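Local coordinates for protein ribonucleoside triphosphate reductase (Lactobacillus leichmannii, PDB 1L1L) that catalyses the adenosylcobalamin-dependent reduction of ribonucleoside triphosphates to deoxyribonucleoside triphosphates, as a monomeric, allosterically regulated class II ribonucleotide reductase, at residues E46-T51 / Y90-T95; M148-L153 / A302-L307; E630-Q635 / R666-I671. All blocks are in the same frame, centred on the assembly; numbering follows the deposited sequence.

Contact 1 (E46-T51 / Y90-T95); sequences ENWDET and YGLGAT
W48, in the first turn of helix 48-60, reaches across to Y90 and L92 where helix 72-90 ends in a Schellman motif, with L92 at positive phi. The contact joins the start of one helix to the C-terminal end of another within the N-terminal alpha domain. The indole swings out with CG anti to the backbone N (chi1 -177°), which carries its NE1 edge to the end of the other helix. There W48 NE1 donates to Y90 O at 2.8 Å with a nearly straight N-H...O (163°), and the oxygen lies close to the plane of the indole. That bond helps to fix the rotation of the ring. The Y90 ring lies nearly parallel to the five-membered ring of W48, the planes at 19°, but it is slid so far aside that the two hardly overlap. Contact is made by W48 CD1, 3.6 Å from Y90 CE1. The same CE1 meets D49 CB at 3.7 Å, although the D49 carboxylate turns away. W23 and Y31 also meet the indole, and V15 and K16 of helix 9-18 pack on Y90. On the six-membered side of the indole, one methyl of L92 makes the touch, CD2 lying 3.5 Å from W48 CZ2.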
loop_
_atom_site.group_PDB
_atom_site.type_symbol
_atom_site.label_atom_id
_atom_site.label_comp_id
_atom_site.label_asym_id
_atom_site.label_seq_id
_atom_site.Cartn_x
_atom_site.Cartn_y
_atom_site.Cartn_z
ATOM N N GLU A 46 3.201 -23.073 5.270
ATOM C CA GLU A 46 1.760 -23.262 5.420
ATOM C C GLU A 46 1.031 -23.682 4.146
ATOM O O GLU A 46 1.529 -23.510 3.025
ATOM C CB GLU A 46 1.112 -21.964 5.903
ATOM C CG GLU A 46 1.454 -21.517 7.313
ATOM C CD GLU A 46 0.824 -20.172 7.621
ATOM O OE1 GLU A 46 0.669 -19.821 8.810
ATOM O OE2 GLU A 46 0.489 -19.456 6.653
ATOM N N ASN A 47 -0.163 -24.242 4.336
ATOM C CA ASN A 47 -1.035 -24.626 3.229
ATOM C C ASN A 47 -2.125 -23.559 3.302
ATOM O O ASN A 47 -2.264 -22.904 4.334
ATOM C CB ASN A 47 -1.623 -26.027 3.448
ATOM C CG ASN A 47 -0.560 -27.113 3.406
ATOM O OD1 ASN A 47 0.243 -27.181 2.470
ATOM N ND2 ASN A 47 -0.553 -27.973 4.417
ATOM N N TRP A 48 -2.884 -23.372 2.229
ATOM C CA TRP A 48 -3.919 -22.340 2.197
ATOM C C TRP A 48 -4.866 -22.389 3.403
ATOM O O TRP A 48 -5.003 -21.417 4.151
ATOM C CB TRP A 48 -4.715 -22.457 0.895
ATOM C CG TRP A 48 -5.776 -21.409 0.693
ATOM C CD1 TRP A 48 -7.030 -21.614 0.191
ATOM C CD2 TRP A 48 -5.668 -20.000 0.933
ATOM N NE1 TRP A 48 -7.708 -20.427 0.104
ATOM C CE2 TRP A 48 -6.898 -19.418 0.550
ATOM C CE3 TRP A 48 -4.651 -19.171 1.426
ATOM C CZ2 TRP A 48 -7.142 -18.043 0.645
ATOM C CZ3 TRP A 48 -4.892 -17.802 1.520
ATOM C CH2 TRP A 48 -6.129 -17.253 1.131
ATOM N N ASP A 49 -5.509 -23.535 3.599
ATOM C CA ASP A 49 -6.445 -23.682 4.710
ATOM C C ASP A 49 -5.851 -23.204 6.038
ATOM O O ASP A 49 -6.548 -22.582 6.838
ATOM C CB ASP A 49 -6.889 -25.150 4.822
ATOM C CG ASP A 49 -5.801 -26.037 5.366
ATOM O OD1 ASP A 49 -5.639 -26.076 6.602
ATOM O OD2 ASP A 49 -5.096 -26.685 4.563
ATOM N N GLU A 50 -4.564 -23.474 6.264
ATOM C CA GLU A 50 -3.900 -23.077 7.508
ATOM C C GLU A 50 -3.694 -21.576 7.623
ATOM O O GLU A 50 -3.822 -20.996 8.704
ATOM C CB GLU A 50 -2.540 -23.748 7.637
ATOM C CG GLU A 50 -2.558 -25.262 7.633
ATOM C CD GLU A 50 -1.155 -25.822 7.638
ATOM O OE1 GLU A 50 -0.426 -25.577 6.654
ATOM O OE2 GLU A 50 -0.776 -26.489 8.627
ATOM N N THR A 51 -3.325 -20.947 6.512
ATOM C CA THR A 51 -3.122 -19.510 6.537
ATOM C C THR A 51 -4.431 -18.816 6.873
ATOM O O THR A 51 -4.483 -17.980 7.765
ATOM C CB THR A 51 -2.616 -18.989 5.172
ATOM O OG1 THR A 51 -1.327 -19.552 4.900
ATOM C CG2 THR A 51 -2.524 -17.476 5.183
ATOM N N TYR A 90 -11.475 -18.483 2.358
ATOM C CA TYR A 90 -10.914 -19.731 1.832
ATOM C C TYR A 90 -11.287 -19.899 0.374
ATOM O O TYR A 90 -10.489 -20.402 -0.425
ATOM C CB TYR A 90 -11.450 -20.941 2.617
ATOM C CG TYR A 90 -10.895 -22.279 2.168
ATOM C CD1 TYR A 90 -9.597 -22.669 2.499
ATOM C CD2 TYR A 90 -11.663 -23.149 1.391
ATOM C CE1 TYR A 90 -9.076 -23.896 2.066
ATOM C CE2 TYR A 90 -11.152 -24.374 0.951
ATOM C CZ TYR A 90 -9.864 -24.736 1.289
ATOM O OH TYR A 90 -9.359 -25.933 0.830
ATOM N N GLY A 91 -12.513 -19.503 0.041
ATOM C CA GLY A 91 -13.005 -19.618 -1.317
ATOM C C GLY A 91 -12.518 -18.503 -2.224
ATOM O O GLY A 91 -12.760 -18.525 -3.433
ATOM N N LEU A 92 -11.850 -17.517 -1.632
ATOM C CA LEU A 92 -11.303 -16.384 -2.379
ATOM C C LEU A 92 -12.346 -15.437 -2.957
ATOM O O LEU A 92 -12.069 -14.698 -3.906
ATOM C CB LEU A 92 -10.374 -16.889 -3.488
ATOM C CG LEU A 92 -9.058 -17.475 -2.961
ATOM C CD1 LEU A 92 -8.260 -18.091 -4.105
ATOM C CD2 LEU A 92 -8.242 -16.371 -2.269
ATOM N N GLY A 93 -13.546 -15.445 -2.381
ATOM C CA GLY A 93 -14.588 -14.553 -2.849
ATOM C C GLY A 93 -14.341 -13.157 -2.301
ATOM O O GLY A 93 -14.912 -12.175 -2.771
ATOM N N ALA A 94 -13.489 -13.088 -1.288
ATOM C CA ALA A 94 -13.124 -11.837 -0.642
ATOM C C ALA A 94 -11.877 -12.131 0.174
ATOM O O ALA A 94 -11.587 -13.287 0.463
ATOM C CB ALA A 94 -14.253 -11.344 0.264
ATOM N N THR A 95 -11.127 -11.096 0.536
ATOM C CA THR A 95 -9.910 -11.304 1.308
ATOM C C THR A 95 -9.412 -10.026 1.969
ATOM O O THR A 95 -9.731 -8.931 1.528
ATOM C CB THR A 95 -8.787 -11.840 0.402
ATOM O OG1 THR A 95 -7.608 -12.102 1.172
ATOM C CG2 THR A 95 -8.456 -10.817 -0.657
#

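Contact 2 (M148-L153 / A302-L307); sequences MPFSFL and ADICNL. Unlike the reference sequence in segment 148-153: F152 (reference Cys).
F150 and C305 bring two helices together: the short segments run at 29° to each other, their axes 10.5 Å apart at closest approach. The F150 side chain leaves CB with CG anti to the carbonyl carbon (chi1 -60°), which lets the ring reach the partner helix although CB does not point at it. Beyond CG, the CD1-CE1 side of the ring does the touching. CD1 meets the branch methyl I304 CG2 at 3.6 Å, and CE1 sits 3.7 Å from that same I304 CG2. The two side chains cross at about a right angle. C305 SG approaches the same CD1-CE1 bond from the opposite side of the ring plane, 3.9 Å from F150 CE1, in an oblique sulfur-aromatic contact; methyl and sulfur straddle the ring. One turn further along, L153 continues the seam: its CD1 lies 4.2 Å from C305 SG, while L153 CD2 approaches C305 O at 4.1 Å. F165 of strand 162-166 touches both L153 and C305, and I235 of helix 224-236 packs on F150. Each helix leads into a parallel strand, 162-166 or 322-327, and such helices packed on parallel strands are characteristic of the ten-stranded alpha-beta barrel of ribonucleotide reductases.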
loop_
_atom_site.group_PDB
_atom_site.type_symbol
_atom_site.label_atom_id
_atom_site.label_comp_id
_atom_site.label_asym_id
_atom_site.label_seq_id
_atom_site.Cartn_x
_atom_site.Cartn_y
_atom_site.Cartn_z
ATOM N N MET A 148 9.740 14.821 14.717
ATOM C CA MET A 148 8.547 13.996 14.872
ATOM C C MET A 148 7.958 13.365 13.594
ATOM O O MET A 148 7.897 12.139 13.484
ATOM C CB MET A 148 7.461 14.775 15.621
ATOM C CG MET A 148 6.258 13.928 16.049
ATOM S SD MET A 148 5.207 13.398 14.645
ATOM C CE MET A 148 3.807 12.620 15.524
ATOM N N PRO A 149 7.520 14.179 12.620
ATOM C CA PRO A 149 6.948 13.601 11.394
ATOM C C PRO A 149 7.867 12.645 10.651
ATOM O O PRO A 149 7.399 11.709 9.995
ATOM C CB PRO A 149 6.594 14.829 10.557
ATOM C CG PRO A 149 7.627 15.840 10.998
ATOM C CD PRO A 149 7.636 15.642 12.498
ATOM N N PHE A 150 9.173 12.874 10.752
ATOM C CA PHE A 150 10.139 12.017 10.078
ATOM C C PHE A 150 10.273 10.706 10.834
ATOM O O PHE A 150 10.509 9.650 10.232
ATOM C CB PHE A 150 11.508 12.699 10.004
ATOM C CG PHE A 150 11.497 13.996 9.251
ATOM C CD1 PHE A 150 11.493 14.004 7.858
ATOM C CD2 PHE A 150 11.463 15.203 9.933
ATOM C CE1 PHE A 150 11.455 15.204 7.148
ATOM C CE2 PHE A 150 11.422 16.416 9.232
ATOM C CZ PHE A 150 11.417 16.416 7.838
ATOM N N SER A 151 10.147 10.786 12.157
ATOM C CA SER A 151 10.243 9.594 12.993
ATOM C C SER A 151 9.037 8.701 12.730
ATOM O O SER A 151 9.163 7.469 12.694
ATOM C CB SER A 151 10.284 9.975 14.475
ATOM O OG SER A 151 11.500 10.633 14.786
ATOM N N PHE A 152 7.877 9.334 12.566
ATOM C CA PHE A 152 6.631 8.617 12.302
ATOM C C PHE A 152 6.777 7.875 10.980
ATOM O O PHE A 152 6.529 6.667 10.890
ATOM C CB PHE A 152 5.456 9.592 12.205
ATOM C CG PHE A 152 4.143 8.918 11.933
ATOM C CD1 PHE A 152 3.400 8.364 12.980
ATOM C CD2 PHE A 152 3.691 8.745 10.628
ATOM C CE1 PHE A 152 2.231 7.647 12.727
ATOM C CE2 PHE A 152 2.525 8.026 10.367
ATOM C CZ PHE A 152 1.797 7.476 11.415
ATOM N N LEU A 153 7.177 8.608 9.942
ATOM C CA LEU A 153 7.361 7.999 8.632
ATOM C C LEU A 153 8.391 6.864 8.669
ATOM O O LEU A 153 8.147 5.778 8.129
ATOM C CB LEU A 153 7.785 9.064 7.616
ATOM C CG LEU A 153 8.140 8.583 6.210
ATOM C CD1 LEU A 153 7.452 9.450 5.192
ATOM C CD2 LEU A 153 9.637 8.629 6.031
ATOM N N ALA A 302 11.242 16.734 1.434
ATOM C CA ALA A 302 10.971 15.526 0.659
ATOM C C ALA A 302 12.249 14.709 0.467
ATOM O O ALA A 302 12.210 13.483 0.469
ATOM C CB ALA A 302 10.357 15.886 -0.706
ATOM N N ASP A 303 13.389 15.376 0.282
ATOM C CA ASP A 303 14.645 14.640 0.119
ATOM C C ASP A 303 14.952 13.815 1.382
ATOM O O ASP A 303 15.384 12.673 1.293
ATOM C CB ASP A 303 15.825 15.596 -0.146
ATOM C CG ASP A 303 16.021 15.909 -1.628
ATOM O OD1 ASP A 303 15.661 15.062 -2.478
ATOM O OD2 ASP A 303 16.570 17.002 -1.939
ATOM N N ILE A 304 14.741 14.401 2.553
ATOM C CA ILE A 304 15.012 13.687 3.791
ATOM C C ILE A 304 14.092 12.459 3.856
ATOM O O ILE A 304 14.552 11.359 4.138
ATOM C CB ILE A 304 14.801 14.603 5.013
ATOM C CG1 ILE A 304 15.951 15.627 5.088
ATOM C CG2 ILE A 304 14.755 13.790 6.296
ATOM C CD1 ILE A 304 15.751 16.692 6.153
ATOM N N CYS A 305 12.806 12.649 3.569
ATOM C CA CYS A 305 11.856 11.527 3.581
ATOM C C CYS A 305 12.280 10.460 2.583
ATOM O O CYS A 305 12.182 9.258 2.858
ATOM C CB CYS A 305 10.449 12.003 3.241
ATOM S SG CYS A 305 9.700 12.963 4.533
ATOM N N ASN A 306 12.757 10.897 1.420
ATOM C CA ASN A 306 13.209 9.975 0.395
ATOM C C ASN A 306 14.438 9.199 0.842
ATOM O O ASN A 306 14.548 8.004 0.569
ATOM C CB ASN A 306 13.552 10.716 -0.903
ATOM C CG ASN A 306 12.330 11.319 -1.591
ATOM O OD1 ASN A 306 12.456 11.908 -2.673
ATOM N ND2 ASN A 306 11.141 11.181 -0.972
ATOM N N LEU A 307 15.376 9.890 1.495
ATOM C CA LEU A 307 16.611 9.267 1.969
ATOM C C LEU A 307 16.272 8.186 2.998
ATOM O O LEU A 307 16.909 7.134 3.045
ATOM C CB LEU A 307 17.527 10.313 2.607
ATOM C CG LEU A 307 18.204 11.289 1.628
ATOM C CD1 LEU A 307 18.919 12.413 2.389
ATOM C CD2 LEU A 307 19.182 10.517 0.758
#

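Contact 3 (E630-Q635 / R666-I671); sequences EQFATQ and RQYRFI
The middle of helix 628-641 passes the point where helix 661-667 ends, and the backbones come nearest at F632 and Y668, whose CA atoms are 7.9 Å apart. Helix 661-667 is the connecting helix of a beta-alpha-beta crossover between the parallel neighbours 650-653 and 674-679, so this contact packs its C-terminal end on the helix that precedes the unit. Y668, the first residue to leave helical backbone angles, is the one residue of its segment that touches the partner helix. With CG anti to the carbonyl carbon (chi1 -68°), its ring reaches that helix. The backbone of F632 sits over one face of this ring, and F632 CB approaches Y668 CE1 at 3.6 Å. Farther along the phenylalanine and nearer the root of the tyrosine, F632 CD1 meets Y668 CD1 at 3.7 Å. The two rings are tilted by only 22°, yet they are slid well apart, with centroids separated by 5.6 Å, so there is little true stacking. F632 holds an unusual first torsion (chi1 -95°), well away from the staggered value, and it also packs on I651 of strand 650-653. The tyrosine hydroxyl runs on to A633: Y668 OH is 3.5 Å from A633 CA and 3.6 Å from A633 CB, a van der Waals approach. P508 of strand 504-510 touches both Y668 and A633, and A636 in the next turn of helix 628-641 also packs on Y668. Behind the tyrosine, the turn is held by R669, whose guanidinium has one face against F670 CE1 and forms salt bridges with D498 and E500. R666 O is gripped twice from opposite faces of its carbonyl plane, by R669 NH1 at 2.9 Å and by R669 N at 3.1 Å.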
loop_
_atom_site.group_PDB
_atom_site.type_symbol
_atom_site.label_atom_id
_atom_site.label_comp_id
_atom_site.label_asym_id
_atom_site.label_seq_id
_atom_site.Cartn_x
_atom_site.Cartn_y
_atom_site.Cartn_z
ATOM N N GLU A 630 -12.731 7.379 -21.624
ATOM C CA GLU A 630 -13.529 6.350 -20.960
ATOM C C GLU A 630 -12.970 5.949 -19.600
ATOM O O GLU A 630 -13.722 5.608 -18.694
ATOM C CB GLU A 630 -13.658 5.100 -21.837
ATOM C CG GLU A 630 -14.689 4.135 -21.277
ATOM C CD GLU A 630 -14.832 2.874 -22.098
ATOM O OE1 GLU A 630 -14.560 2.926 -23.320
ATOM O OE2 GLU A 630 -15.232 1.840 -21.519
ATOM N N GLN A 631 -11.649 5.964 -19.454
ATOM C CA GLN A 631 -11.050 5.611 -18.176
ATOM C C GLN A 631 -11.431 6.652 -17.121
ATOM O O GLN A 631 -11.751 6.302 -15.991
ATOM C CB GLN A 631 -9.523 5.503 -18.314
ATOM C CG GLN A 631 -9.088 4.323 -19.166
ATOM C CD GLN A 631 -7.581 4.164 -19.258
ATOM O OE1 GLN A 631 -6.901 3.943 -18.253
ATOM N NE2 GLN A 631 -7.052 4.262 -20.467
ATOM N N PHE A 632 -11.387 7.934 -17.486
ATOM C CA PHE A 632 -11.781 8.995 -16.557
ATOM C C PHE A 632 -13.238 8.779 -16.126
ATOM O O PHE A 632 -13.557 8.796 -14.928
ATOM C CB PHE A 632 -11.649 10.367 -17.229
ATOM C CG PHE A 632 -10.348 11.058 -16.951
ATOM C CD1 PHE A 632 -10.213 11.896 -15.845
ATOM C CD2 PHE A 632 -9.264 10.897 -17.806
ATOM C CE1 PHE A 632 -9.010 12.574 -15.600
ATOM C CE2 PHE A 632 -8.062 11.570 -17.568
ATOM C CZ PHE A 632 -7.937 12.409 -16.467
ATOM N N ALA A 633 -14.120 8.567 -17.106
ATOM C CA ALA A 633 -15.540 8.349 -16.818
ATOM C C ALA A 633 -15.757 7.158 -15.896
ATOM O O ALA A 633 -16.604 7.204 -15.005
ATOM C CB ALA A 633 -16.326 8.142 -18.113
ATOM N N THR A 634 -14.987 6.094 -16.100
ATOM C CA THR A 634 -15.136 4.907 -15.266
ATOM C C THR A 634 -14.733 5.194 -13.820
ATOM O O THR A 634 -15.430 4.796 -12.887
ATOM C CB THR A 634 -14.301 3.742 -15.824
ATOM O OG1 THR A 634 -14.701 3.483 -17.174
ATOM C CG2 THR A 634 -14.495 2.500 -14.993
ATOM N N GLN A 635 -13.606 5.884 -13.628
ATOM C CA GLN A 635 -13.176 6.228 -12.282
ATOM C C GLN A 635 -14.226 7.137 -11.643
ATOM O O GLN A 635 -14.564 6.981 -10.474
ATOM C CB GLN A 635 -11.813 6.943 -12.312
ATOM C CG GLN A 635 -11.448 7.657 -11.007
ATOM C CD GLN A 635 -10.111 8.403 -11.089
ATOM O OE1 GLN A 635 -9.820 9.067 -12.082
ATOM N NE2 GLN A 635 -9.308 8.309 -10.037
ATOM N N ARG A 666 -9.450 18.992 -16.369
ATOM C CA ARG A 666 -10.334 20.124 -16.122
ATOM C C ARG A 666 -11.780 19.648 -16.070
ATOM O O ARG A 666 -12.542 20.021 -15.175
ATOM C CB ARG A 666 -10.178 21.187 -17.217
ATOM C CG ARG A 666 -8.800 21.841 -17.268
ATOM C CD ARG A 666 -8.861 23.210 -17.944
ATOM N NE ARG A 666 -9.596 23.175 -19.206
ATOM C CZ ARG A 666 -9.136 22.631 -20.329
ATOM N NH1 ARG A 666 -7.933 22.073 -20.356
ATOM N NH2 ARG A 666 -9.883 22.635 -21.426
ATOM N N GLN A 667 -12.157 18.803 -17.019
ATOM C CA GLN A 667 -13.531 18.316 -17.063
ATOM C C GLN A 667 -14.010 17.690 -15.764
ATOM O O GLN A 667 -15.137 17.926 -15.341
ATOM C CB GLN A 667 -13.716 17.306 -18.199
ATOM C CG GLN A 667 -15.186 17.024 -18.479
ATOM C CD GLN A 667 -15.407 15.989 -19.559
ATOM O OE1 GLN A 667 -14.628 15.886 -20.513
ATOM N NE2 GLN A 667 -16.491 15.225 -19.428
ATOM N N TYR A 668 -13.162 16.893 -15.122
ATOM C CA TYR A 668 -13.563 16.232 -13.889
ATOM C C TYR A 668 -13.126 16.905 -12.588
ATOM O O TYR A 668 -13.102 16.267 -11.534
ATOM C CB TYR A 668 -13.087 14.775 -13.911
ATOM C CG TYR A 668 -13.804 13.930 -14.947
ATOM C CD1 TYR A 668 -13.342 13.845 -16.259
ATOM C CD2 TYR A 668 -14.968 13.240 -14.615
ATOM C CE1 TYR A 668 -14.028 13.087 -17.223
ATOM C CE2 TYR A 668 -15.656 12.486 -15.561
ATOM C CZ TYR A 668 -15.185 12.413 -16.857
ATOM O OH TYR A 668 -15.879 11.662 -17.774
ATOM N N ARG A 669 -12.817 18.199 -12.657
ATOM C CA ARG A 669 -12.371 18.930 -11.478
ATOM C C ARG A 669 -13.402 18.971 -10.357
ATOM O O ARG A 669 -13.072 19.318 -9.217
ATOM C CB ARG A 669 -11.937 20.360 -11.861
ATOM C CG ARG A 669 -13.042 21.266 -12.382
ATOM C CD ARG A 669 -12.467 22.583 -12.904
ATOM N NE ARG A 669 -13.515 23.537 -13.256
ATOM C CZ ARG A 669 -14.326 23.414 -14.303
ATOM N NH1 ARG A 669 -14.214 22.374 -15.121
ATOM N NH2 ARG A 669 -15.269 24.324 -14.525
ATOM N N PHE A 670 -14.646 18.613 -10.656
ATOM C CA PHE A 670 -15.673 18.627 -9.615
ATOM C C PHE A 670 -16.003 17.226 -9.094
ATOM O O PHE A 670 -16.863 17.068 -8.215
ATOM C CB PHE A 670 -16.959 19.289 -10.135
ATOM C CG PHE A 670 -16.774 20.705 -10.612
ATOM C CD1 PHE A 670 -16.866 21.012 -11.968
ATOM C CD2 PHE A 670 -16.512 21.735 -9.705
ATOM C CE1 PHE A 670 -16.704 22.325 -12.414
ATOM C CE2 PHE A 670 -16.346 23.044 -10.139
ATOM C CZ PHE A 670 -16.441 23.344 -11.495
ATOM N N ILE A 671 -15.309 16.217 -9.616
ATOM C CA ILE A 671 -15.569 14.834 -9.224
ATOM C C ILE A 671 -14.374 14.048 -8.679
ATOM O O ILE A 671 -14.482 13.363 -7.668
ATOM C CB ILE A 671 -16.158 14.039 -10.425
ATOM C CG1 ILE A 671 -17.528 14.611 -10.807
ATOM C CG2 ILE A 671 -16.293 12.561 -10.071
ATOM C CD1 ILE A 671 -18.157 13.930 -12.000
#

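How the contacts relate
From the N terminus the three contacts follow in series; none crosses or encloses another. Contact 1 closes a mostly helical excursion, bringing the start of helix 48-60 to the end of helix 72-90, just before edge strand 94-96 of a four-stranded sheet. Contact 2 closes a much longer loop of 148 residues, which includes the insertion domain of the B12-dependent enzymes (roughly 182-288). Contact 3 closes a short loop late in the chain through strand 650-653. Contacts 2 and 3 lie beside different strands of the alpha-beta barrel, 162-166 and 650-653, and their centres are 33 Å apart. Contact 1 lies across the chain's centre from contact 2, and none touches another.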